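Local structure of stage II sporulation E family protein (3RNR) at residues B[10-18]-B[203-211]; B[47-58]-B[136-147]. The protein is of unknown function but belongs to the PP2C family and is probably a metal-dependent protein phosphatase that removes phosphate from serine or threonine residues. One frame throughout, in Å; residues are numbered along the deposited sequence.

Interaction 1 of 2, residues B[10-18]-B[203-211]; sequences KAYCVVVDG and NATLALVIL
Val209 packs against Ala11 and Cys13 where strands 10-18 and 205-210 face each other, nearly antiparallel (168°) with their axes 5.9 Å apart at the closest approach. The strands belong to different sheets, so side chains rather than backbone bonds join them. Val209 spreads its two methyls along the facing strand: CG1 meets Ala11 CB at 3.8 Å, while CG2 reaches over the Tyr12 backbone, 3.6 Å from Tyr12 C. Cys13 turns its sulfur between its own backbone N and carbonyl carbon (chi1 55°), which brings SG to Val209 CG2 at 3.8 Å. Its CB lies 3.8 Å from Ala207 CB. Cys13 and Ala207 are the closest pair of CA atoms, consistent with the small side chain of Ala207. Further along, Val15 meets the other strand through CG1 alone, which lies 4.0 Å from Ala207 CB and also touches the backbone about Thr205 O.

The polar contact lies at the Asp17 end. Water 1 gives one hydrogen to Asp17 OD1 (2.9 Å) and the other to Thr205 OG1 (3.0 Å), bridging side chains whose oxygens do not bond directly. Both oxygens have further partners: Arg169 pairs with Asp17 and bonds to Thr205, Ser164 holds Asp17 OD1, and Asp174 bonds to Thr205 OG1. This network probably fixes the carboxylate, whose OD2 bonds to a bound glycerol.

Face-to-face packing of two sheets is characteristic of the PP2C beta-sandwich. Asp17-Gly18 begins an Asp-Gly-x-Gly motif, whose aspartate binds catalytic metal in PP2C relatives, so Asp17 is probably a metal ligand.

Interaction 2 of 2, residues B[47-58]-B[136-147]; sequences LDAVLAAQAAVH and FIGIENLTEIST
The His58 ring meets the 136-147 loop at its edge: Glu140 O lies near the ring plane and accepts a weak hydrogen bond from NE2 (3.0 Å, 131°), and Ile139 O stands near the same plane beside CD2. Within the loop, one face of the Phe136 ring is covered by Ile139 CB, 3.8 Å above its centre. The third flat group, the Gln54 carboxamide, uses both ends. Its OE1 receives Gly138 N at 2.7 Å in an almost straight bond (176°), the donor tilted from the carbonyl plane, while NE2 gives a hydrogen to Ile139 O, which lies close to the amide plane. These two bonds fix the rotation of the amide and hold the type II turn Phe136-Ile139. A bend at chi2 (67°) swings the amide to the turn, and Leu142 runs alongside the Gln54 chain, pointing the other way, its CB 3.6 Å from Gln54 CD. Water 2 joins Leu142 N to Gln54 NE2, weakly at the latter.

Gly138 is the tight point. Val57 CG1 lies 3.5 Å from Gly138 CA, tighter than usual carbon contact, and the positive phi of Gly138 suits the third position of a type II turn.

Apolar side chains complete the contact. Ile137 CG2 packs on Ala53 and Val57, and its CD1 on Val50 CG1. The Ile145 and Leu51 side chains meet at about a right angle, CD1 to CD2 3.8 Å, and Ile145 CD1 also meets Leu47 CD1.

Helix 46-63 thus rests on the loop leading into strand 146-153, with helix 25-41 alongside it and strands 72-80 and 85-91 beneath Val50.

The centres of the two interactions lie about 17 Å apart and their nearest atoms about 6 Å apart, so they do not touch, but both reach the antiparallel sheet that runs 2-7, 10-18, 72-80, 85-91, 146-153. Interaction 1 joins strand 10-18 of that sheet to strand 205-210 of the second sheet, tying the start of the chain to its end. Interaction 2 is nested inside that chain loop, and binds helix 46-63 to the segment leading into edge strand 146-153. Interaction 1 lies between the two sheets, and interaction 2 holds a helix on the outer face of the first, as in the layered alpha-beta-alpha architecture.

Interaction 1 of 2, residues B[10-18]-B[203-211]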
loop_
_atom_site.group_PDB
_atom_site.type_symbol
_atom_site.label_atom_id
_atom_site.label_comp_id
_atom_site.label_asym_id
_atom_site.label_seq_id
_atom_site.Cartn_x
_atom_site.Cartn_y
_atom_site.Cartn_z
ATOM N N LYS B 10 -3.921 11.565 -5.385
ATOM C CA LYS B 10 -3.555 10.396 -6.181
ATOM C C LYS B 10 -3.934 9.034 -5.602
ATOM O O LYS B 10 -3.984 8.845 -4.392
ATOM C CB LYS B 10 -2.052 10.425 -6.462
ATOM C CG LYS B 10 -1.607 11.653 -7.255
ATOM C CD LYS B 10 -0.130 11.598 -7.593
ATOM C CE LYS B 10 0.304 12.873 -8.286
ATOM N NZ LYS B 10 1.778 13.039 -8.242
ATOM N N ALA B 11 -4.194 8.089 -6.498
ATOM C CA ALA B 11 -4.272 6.683 -6.127
ATOM C C ALA B 11 -3.098 6.024 -6.843
ATOM O O ALA B 11 -2.883 6.274 -8.030
ATOM C CB ALA B 11 -5.566 6.081 -6.593
ATOM N N TYR B 12 -2.341 5.196 -6.135
ATOM C CA TYR B 12 -1.098 4.657 -6.690
ATOM C C TYR B 12 -1.014 3.161 -6.504
ATOM O O TYR B 12 -1.725 2.585 -5.675
ATOM C CB TYR B 12 0.114 5.321 -6.024
ATOM C CG TYR B 12 0.195 5.064 -4.532
ATOM C CD1 TYR B 12 0.722 3.873 -4.033
ATOM C CD2 TYR B 12 -0.275 5.998 -3.626
ATOM C CE1 TYR B 12 0.793 3.641 -2.662
ATOM C CE2 TYR B 12 -0.208 5.775 -2.265
ATOM C CZ TYR B 12 0.315 4.596 -1.792
ATOM O OH TYR B 12 0.368 4.386 -0.434
ATOM N N CYS B 13 -0.118 2.539 -7.264
ATOM C CA CYS B 13 0.137 1.109 -7.143
ATOM C C CYS B 13 1.620 0.860 -7.353
ATOM O O CYS B 13 2.284 1.585 -8.095
ATOM C CB CYS B 13 -0.673 0.321 -8.172
ATOM S SG CYS B 13 -0.450 0.828 -9.923
ATOM N N VAL B 14 2.149 -0.151 -6.678
ATOM C CA VAL B 14 3.556 -0.466 -6.821
ATOM C C VAL B 14 3.777 -1.964 -6.626
ATOM O O VAL B 14 3.078 -2.600 -5.834
ATOM C CB VAL B 14 4.425 0.380 -5.840
ATOM C CG1 VAL B 14 3.869 0.337 -4.443
ATOM C CG2 VAL B 14 5.888 -0.096 -5.854
ATOM N N VAL B 15 4.719 -2.519 -7.380
ATOM C CA VAL B 15 5.222 -3.855 -7.126
ATOM C C VAL B 15 6.728 -3.768 -7.018
ATOM O O VAL B 15 7.369 -3.006 -7.752
ATOM C CB VAL B 15 4.835 -4.863 -8.249
ATOM C CG1 VAL B 15 3.318 -5.125 -8.242
ATOM C CG2 VAL B 15 5.303 -4.357 -9.643
ATOM N N VAL B 16 7.292 -4.555 -6.110
ATOM C CA VAL B 16 8.734 -4.589 -5.895
ATOM C C VAL B 16 9.175 -6.034 -5.698
ATOM O O VAL B 16 8.529 -6.774 -4.965
ATOM C CB VAL B 16 9.126 -3.819 -4.611
ATOM C CG1 VAL B 16 10.630 -3.867 -4.422
ATOM C CG2 VAL B 16 8.668 -2.353 -4.682
ATOM N N ASP B 17 10.262 -6.444 -6.342
ATOM C CA ASP B 17 10.827 -7.763 -6.029
ATOM C C ASP B 17 12.335 -7.781 -5.879
ATOM O O ASP B 17 13.055 -7.199 -6.688
ATOM C CB ASP B 17 10.371 -8.814 -7.037
ATOM C CG ASP B 17 9.231 -9.663 -6.496
ATOM O OD1 ASP B 17 8.125 -9.622 -7.073
ATOM O OD2 ASP B 17 9.459 -10.346 -5.485
ATOM N N GLY B 18 12.824 -8.452 -4.841
ATOM C CA GLY B 18 14.262 -8.535 -4.648
ATOM C C GLY B 18 14.879 -9.317 -5.789
ATOM O O GLY B 18 14.198 -10.134 -6.426
ATOM N N ASN B 203 1.915 -16.998 -11.520
ATOM C CA ASN B 203 2.376 -16.632 -10.178
ATOM C C ASN B 203 2.716 -15.141 -10.003
ATOM O O ASN B 203 3.324 -14.743 -8.998
ATOM C CB ASN B 203 3.502 -17.552 -9.684
ATOM C CG ASN B 203 4.755 -17.444 -10.524
ATOM O OD1 ASN B 203 4.788 -16.728 -11.528
ATOM N ND2 ASN B 203 5.807 -18.149 -10.108
ATOM N N ALA B 204 2.395 -14.335 -11.015
ATOM C CA ALA B 204 2.752 -12.916 -11.001
ATOM C C ALA B 204 2.227 -12.160 -9.791
ATOM O O ALA B 204 1.151 -12.457 -9.285
ATOM C CB ALA B 204 2.265 -12.228 -12.283
ATOM N N THR B 205 2.988 -11.166 -9.341
ATOM C CA THR B 205 2.505 -10.237 -8.328
ATOM C C THR B 205 1.921 -9.039 -9.057
ATOM O O THR B 205 2.541 -8.523 -9.990
ATOM C CB THR B 205 3.648 -9.807 -7.365
ATOM O OG1 THR B 205 4.086 -10.947 -6.612
ATOM C CG2 THR B 205 3.170 -8.755 -6.389
ATOM N N LEU B 206 0.725 -8.609 -8.644
ATOM C CA LEU B 206 -0.045 -7.619 -9.391
ATOM C C LEU B 206 -0.542 -6.521 -8.481
ATOM O O LEU B 206 -0.911 -6.779 -7.331
ATOM C CB LEU B 206 -1.276 -8.273 -10.043
ATOM C CG LEU B 206 -1.098 -9.413 -11.040
ATOM C CD1 LEU B 206 -2.463 -9.888 -11.529
ATOM C CD2 LEU B 206 -0.217 -8.978 -12.219
ATOM N N ALA B 207 -0.554 -5.298 -9.000
ATOM C CA ALA B 207 -1.203 -4.189 -8.322
ATOM C C ALA B 207 -1.809 -3.303 -9.388
ATOM O O ALA B 207 -1.254 -3.153 -10.485
ATOM C CB ALA B 207 -0.220 -3.403 -7.467
ATOM N N LEU B 208 -2.953 -2.708 -9.080
ATOM C CA LEU B 208 -3.632 -1.928 -10.098
ATOM C C LEU B 208 -4.418 -0.761 -9.544
ATOM O O LEU B 208 -4.848 -0.770 -8.390
ATOM C CB LEU B 208 -4.535 -2.824 -10.942
ATOM C CG LEU B 208 -5.639 -3.534 -10.190
ATOM C CD1 LEU B 208 -6.948 -2.785 -10.381
ATOM C CD2 LEU B 208 -5.756 -4.966 -10.709
ATOM N N VAL B 209 -4.633 0.241 -10.376
ATOM C CA VAL B 209 -5.496 1.362 -10.059
ATOM C C VAL B 209 -6.531 1.543 -11.152
ATOM O O VAL B 209 -6.205 1.448 -12.289
ATOM C CB VAL B 209 -4.742 2.653 -9.896
ATOM C CG1 VAL B 209 -5.697 3.790 -9.572
ATOM C CG2 VAL B 209 -3.673 2.533 -8.876
ATOM N N ILE B 210 -7.776 1.776 -10.778
ATOM C CA ILE B 210 -8.845 2.111 -11.706
ATOM C C ILE B 210 -9.404 3.466 -11.329
ATOM O O ILE B 210 -9.718 3.697 -10.196
ATOM C CB ILE B 210 -9.999 1.142 -11.656
ATOM C CG1 ILE B 210 -9.537 -0.287 -11.809
ATOM C CG2 ILE B 210 -11.015 1.470 -12.702
ATOM C CD1 ILE B 210 -8.947 -0.578 -13.047
ATOM N N LEU B 211 -9.504 4.353 -12.297
ATOM C CA LEU B 211 -10.008 5.671 -12.055
ATOM C C LEU B 211 -11.492 5.637 -11.664
ATOM O O LEU B 211 -12.258 5.018 -12.347
ATOM C CB LEU B 211 -9.805 6.511 -13.284
ATOM C CG LEU B 211 -10.285 7.938 -13.193
ATOM C CD1 LEU B 211 -9.784 8.590 -12.009
ATOM C CD2 LEU B 211 -9.909 8.702 -14.369
HETATM O O HOH W 1 6.354 -10.294 -4.834
#

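Interaction 2 of 2, residues B[47-58]-B[136-147]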
loop_
_atom_site.group_PDB
_atom_site.type_symbol
_atom_site.label_atom_id
_atom_site.label_comp_id
_atom_site.label_asym_id
_atom_site.label_seq_id
_atom_site.Cartn_x
_atom_site.Cartn_y
_atom_site.Cartn_z
ATOM N N LEU B 47 8.227 8.540 -10.638
ATOM C CA LEU B 47 9.666 8.739 -10.803
ATOM C C LEU B 47 10.361 9.125 -9.485
ATOM O O LEU B 47 11.429 8.607 -9.170
ATOM C CB LEU B 47 9.951 9.797 -11.867
ATOM C CG LEU B 47 11.416 10.195 -12.066
ATOM C CD1 LEU B 47 12.281 8.985 -12.470
ATOM C CD2 LEU B 47 11.507 11.288 -13.142
ATOM N N ASP B 48 9.782 10.067 -8.744
ATOM C CA ASP B 48 10.317 10.418 -7.437
ATOM C C ASP B 48 10.348 9.206 -6.508
ATOM O O ASP B 48 11.266 9.045 -5.701
ATOM C CB ASP B 48 9.482 11.520 -6.788
ATOM C CG ASP B 48 9.659 12.862 -7.476
ATOM O OD1 ASP B 48 10.723 13.101 -8.079
ATOM O OD2 ASP B 48 8.724 13.672 -7.411
ATOM N N ALA B 49 9.325 8.367 -6.607
ATOM C CA ALA B 49 9.262 7.173 -5.762
ATOM C C ALA B 49 10.407 6.217 -6.122
ATOM O O ALA B 49 11.058 5.650 -5.243
ATOM C CB ALA B 49 7.899 6.486 -5.902
ATOM N N VAL B 50 10.654 6.041 -7.413
ATOM C CA VAL B 50 11.789 5.234 -7.859
ATOM C C VAL B 50 13.121 5.818 -7.372
ATOM O O VAL B 50 13.970 5.099 -6.867
ATOM C CB VAL B 50 11.822 5.094 -9.405
ATOM C CG1 VAL B 50 13.204 4.599 -9.875
ATOM C CG2 VAL B 50 10.732 4.128 -9.859
ATOM N N LEU B 51 13.284 7.126 -7.493
ATOM C CA LEU B 51 14.528 7.765 -7.069
ATOM C C LEU B 51 14.736 7.639 -5.559
ATOM O O LEU B 51 15.859 7.445 -5.102
ATOM C CB LEU B 51 14.563 9.236 -7.507
ATOM C CG LEU B 51 14.599 9.431 -9.031
ATOM C CD1 LEU B 51 14.510 10.924 -9.396
ATOM C CD2 LEU B 51 15.862 8.806 -9.643
ATOM N N ALA B 52 13.661 7.738 -4.782
ATOM C CA ALA B 52 13.778 7.516 -3.338
ATOM C C ALA B 52 14.126 6.051 -3.000
ATOM O O ALA B 52 14.972 5.780 -2.133
ATOM C CB ALA B 52 12.503 7.974 -2.600
ATOM N N ALA B 53 13.475 5.113 -3.675
ATOM C CA ALA B 53 13.814 3.695 -3.527
ATOM C C ALA B 53 15.294 3.451 -3.827
ATOM O O ALA B 53 15.986 2.748 -3.091
ATOM C CB ALA B 53 12.929 2.826 -4.444
ATOM N N GLN B 54 15.771 4.041 -4.916
ATOM C CA GLN B 54 17.172 3.923 -5.291
ATOM C C GLN B 54 18.090 4.470 -4.197
ATOM O O GLN B 54 19.070 3.833 -3.830
ATOM C CB GLN B 54 17.447 4.656 -6.614
ATOM C CG GLN B 54 18.961 4.806 -6.959
ATOM C CD GLN B 54 19.660 3.475 -7.263
ATOM O OE1 GLN B 54 19.018 2.437 -7.430
ATOM N NE2 GLN B 54 20.984 3.505 -7.314
ATOM N N ALA B 55 17.768 5.651 -3.674
ATOM C CA ALA B 55 18.609 6.264 -2.658
ATOM C C ALA B 55 18.654 5.390 -1.402
ATOM O O ALA B 55 19.718 5.211 -0.800
ATOM C CB ALA B 55 18.126 7.686 -2.332
ATOM N N ALA B 56 17.506 4.826 -1.023
ATOM C CA ALA B 56 17.421 4.002 0.181
ATOM C C ALA B 56 18.190 2.694 0.060
ATOM O O ALA B 56 18.899 2.295 0.982
ATOM C CB ALA B 56 15.962 3.720 0.550
ATOM N N VAL B 57 18.034 2.010 -1.066
ATOM C CA VAL B 57 18.743 0.750 -1.253
ATOM C C VAL B 57 20.252 0.994 -1.387
ATOM O O VAL B 57 21.066 0.283 -0.794
ATOM C CB VAL B 57 18.180 -0.061 -2.446
ATOM C CG1 VAL B 57 19.057 -1.272 -2.735
ATOM C CG2 VAL B 57 16.741 -0.517 -2.129
ATOM N N HIS B 58 20.614 2.018 -2.152
ATOM C CA HIS B 58 22.019 2.362 -2.370
ATOM C C HIS B 58 22.731 2.659 -1.038
ATOM O O HIS B 58 23.848 2.190 -0.785
ATOM C CB HIS B 58 22.096 3.574 -3.307
ATOM C CG HIS B 58 23.466 3.855 -3.847
ATOM N ND1 HIS B 58 24.479 4.380 -3.076
ATOM C CD2 HIS B 58 23.975 3.722 -5.098
ATOM C CE1 HIS B 58 25.561 4.545 -3.821
ATOM N NE2 HIS B 58 25.279 4.155 -5.053
ATOM N N PHE B 136 18.609 -1.814 -12.073
ATOM C CA PHE B 136 17.853 -2.295 -10.915
ATOM C C PHE B 136 18.032 -1.306 -9.778
ATOM O O PHE B 136 18.972 -0.503 -9.791
ATOM C CB PHE B 136 18.297 -3.714 -10.483
ATOM C CG PHE B 136 19.746 -3.805 -10.056
ATOM C CD1 PHE B 136 20.109 -3.596 -8.729
ATOM C CD2 PHE B 136 20.743 -4.111 -10.981
ATOM C CE1 PHE B 136 21.458 -3.680 -8.321
ATOM C CE2 PHE B 136 22.099 -4.200 -10.588
ATOM C CZ PHE B 136 22.447 -3.981 -9.256
ATOM N N ILE B 137 17.129 -1.362 -8.802
ATOM C CA ILE B 137 17.189 -0.474 -7.660
ATOM C C ILE B 137 18.308 -0.990 -6.776
ATOM O O ILE B 137 18.268 -2.140 -6.313
ATOM C CB ILE B 137 15.857 -0.481 -6.857
ATOM C CG1 ILE B 137 14.665 -0.172 -7.774
ATOM C CG2 ILE B 137 15.921 0.516 -5.702
ATOM C CD1 ILE B 137 14.755 1.232 -8.428
ATOM N N GLY B 138 19.286 -0.127 -6.517
ATOM C CA GLY B 138 20.503 -0.520 -5.828
ATOM C C GLY B 138 21.722 -0.592 -6.732
ATOM O O GLY B 138 22.844 -0.844 -6.273
ATOM N N ILE B 139 21.529 -0.355 -8.022
ATOM C CA ILE B 139 22.667 -0.378 -8.943
ATOM C C ILE B 139 23.597 0.796 -8.597
ATOM O O ILE B 139 23.141 1.826 -8.108
ATOM C CB ILE B 139 22.190 -0.306 -10.411
ATOM C CG1 ILE B 139 23.332 -0.648 -11.378
ATOM C CG2 ILE B 139 21.569 1.057 -10.696
ATOM C CD1 ILE B 139 22.868 -0.825 -12.835
ATOM N N GLU B 140 24.897 0.652 -8.833
ATOM C CA GLU B 140 25.830 1.676 -8.357
ATOM C C GLU B 140 25.468 3.096 -8.814
ATOM O O GLU B 140 25.544 4.049 -8.044
ATOM C CB GLU B 140 27.274 1.324 -8.738
ATOM C CG GLU B 140 28.273 2.389 -8.349
ATOM C CD GLU B 140 29.689 2.037 -8.761
ATOM O OE1 GLU B 140 30.464 2.968 -9.068
ATOM O OE2 GLU B 140 30.025 0.833 -8.775
ATOM N N ASN B 141 25.097 3.237 -10.078
ATOM C CA ASN B 141 24.646 4.517 -10.610
ATOM C C ASN B 141 23.390 4.274 -11.439
ATOM O O ASN B 141 23.477 3.644 -12.479
ATOM C CB ASN B 141 25.762 5.089 -11.502
ATOM C CG ASN B 141 25.452 6.476 -12.028
ATOM O OD1 ASN B 141 24.651 7.213 -11.450
ATOM N ND2 ASN B 141 26.101 6.845 -13.134
ATOM N N LEU B 142 22.232 4.801 -11.039
ATOM C CA LEU B 142 21.022 4.405 -11.749
ATOM C C LEU B 142 20.818 5.426 -12.856
ATOM O O LEU B 142 20.542 6.592 -12.592
ATOM C CB LEU B 142 19.829 4.438 -10.777
ATOM C CG LEU B 142 18.441 4.236 -11.373
ATOM C CD1 LEU B 142 18.352 2.824 -11.949
ATOM C CD2 LEU B 142 17.302 4.489 -10.338
ATOM N N THR B 143 21.082 5.022 -14.091
ATOM C CA THR B 143 20.825 5.902 -15.229
ATOM C C THR B 143 19.637 5.561 -16.109
ATOM O O THR B 143 19.194 6.389 -16.898
ATOM C CB THR B 143 22.045 5.923 -16.138
ATOM O OG1 THR B 143 22.331 4.579 -16.544
ATOM C CG2 THR B 143 23.247 6.476 -15.380
ATOM N N GLU B 144 19.071 4.377 -15.934
ATOM C CA GLU B 144 18.054 3.923 -16.876
ATOM C C GLU B 144 16.777 3.626 -16.126
ATOM O O GLU B 144 16.706 2.642 -15.393
ATOM C CB GLU B 144 18.514 2.658 -17.631
ATOM C CG GLU B 144 19.770 2.856 -18.495
ATOM C CD GLU B 144 19.620 3.989 -19.506
ATOM O OE1 GLU B 144 18.632 3.985 -20.279
ATOM O OE2 GLU B 144 20.492 4.887 -19.522
ATOM N N ILE B 145 15.763 4.457 -16.349
ATOM C CA ILE B 145 14.457 4.281 -15.742
ATOM C C ILE B 145 13.425 4.418 -16.844
ATOM O O ILE B 145 13.473 5.368 -17.612
ATOM C CB ILE B 145 14.182 5.378 -14.689
ATOM C CG1 ILE B 145 15.335 5.431 -13.679
ATOM C CG2 ILE B 145 12.816 5.126 -14.013
ATOM C CD1 ILE B 145 15.345 6.663 -12.784
ATOM N N SER B 146 12.517 3.459 -16.960
ATOM C CA SER B 146 11.460 3.576 -17.961
ATOM C C SER B 146 10.380 4.443 -17.326
ATOM O O SER B 146 9.969 4.150 -16.208
ATOM C CB SER B 146 10.933 2.174 -18.311
ATOM O OG SER B 146 10.013 2.218 -19.400
ATOM N N THR B 147 9.941 5.513 -17.996
ATOM C CA THR B 147 8.956 6.444 -17.411
ATOM C C THR B 147 7.922 6.952 -18.415
ATOM O O THR B 147 8.192 7.003 -19.611
ATOM C CB THR B 147 9.629 7.720 -16.802
ATOM O OG1 THR B 147 10.234 8.493 -17.846
ATOM C CG2 THR B 147 10.693 7.365 -15.793
HETATM O O HOH W 2 21.965 6.371 -8.580
#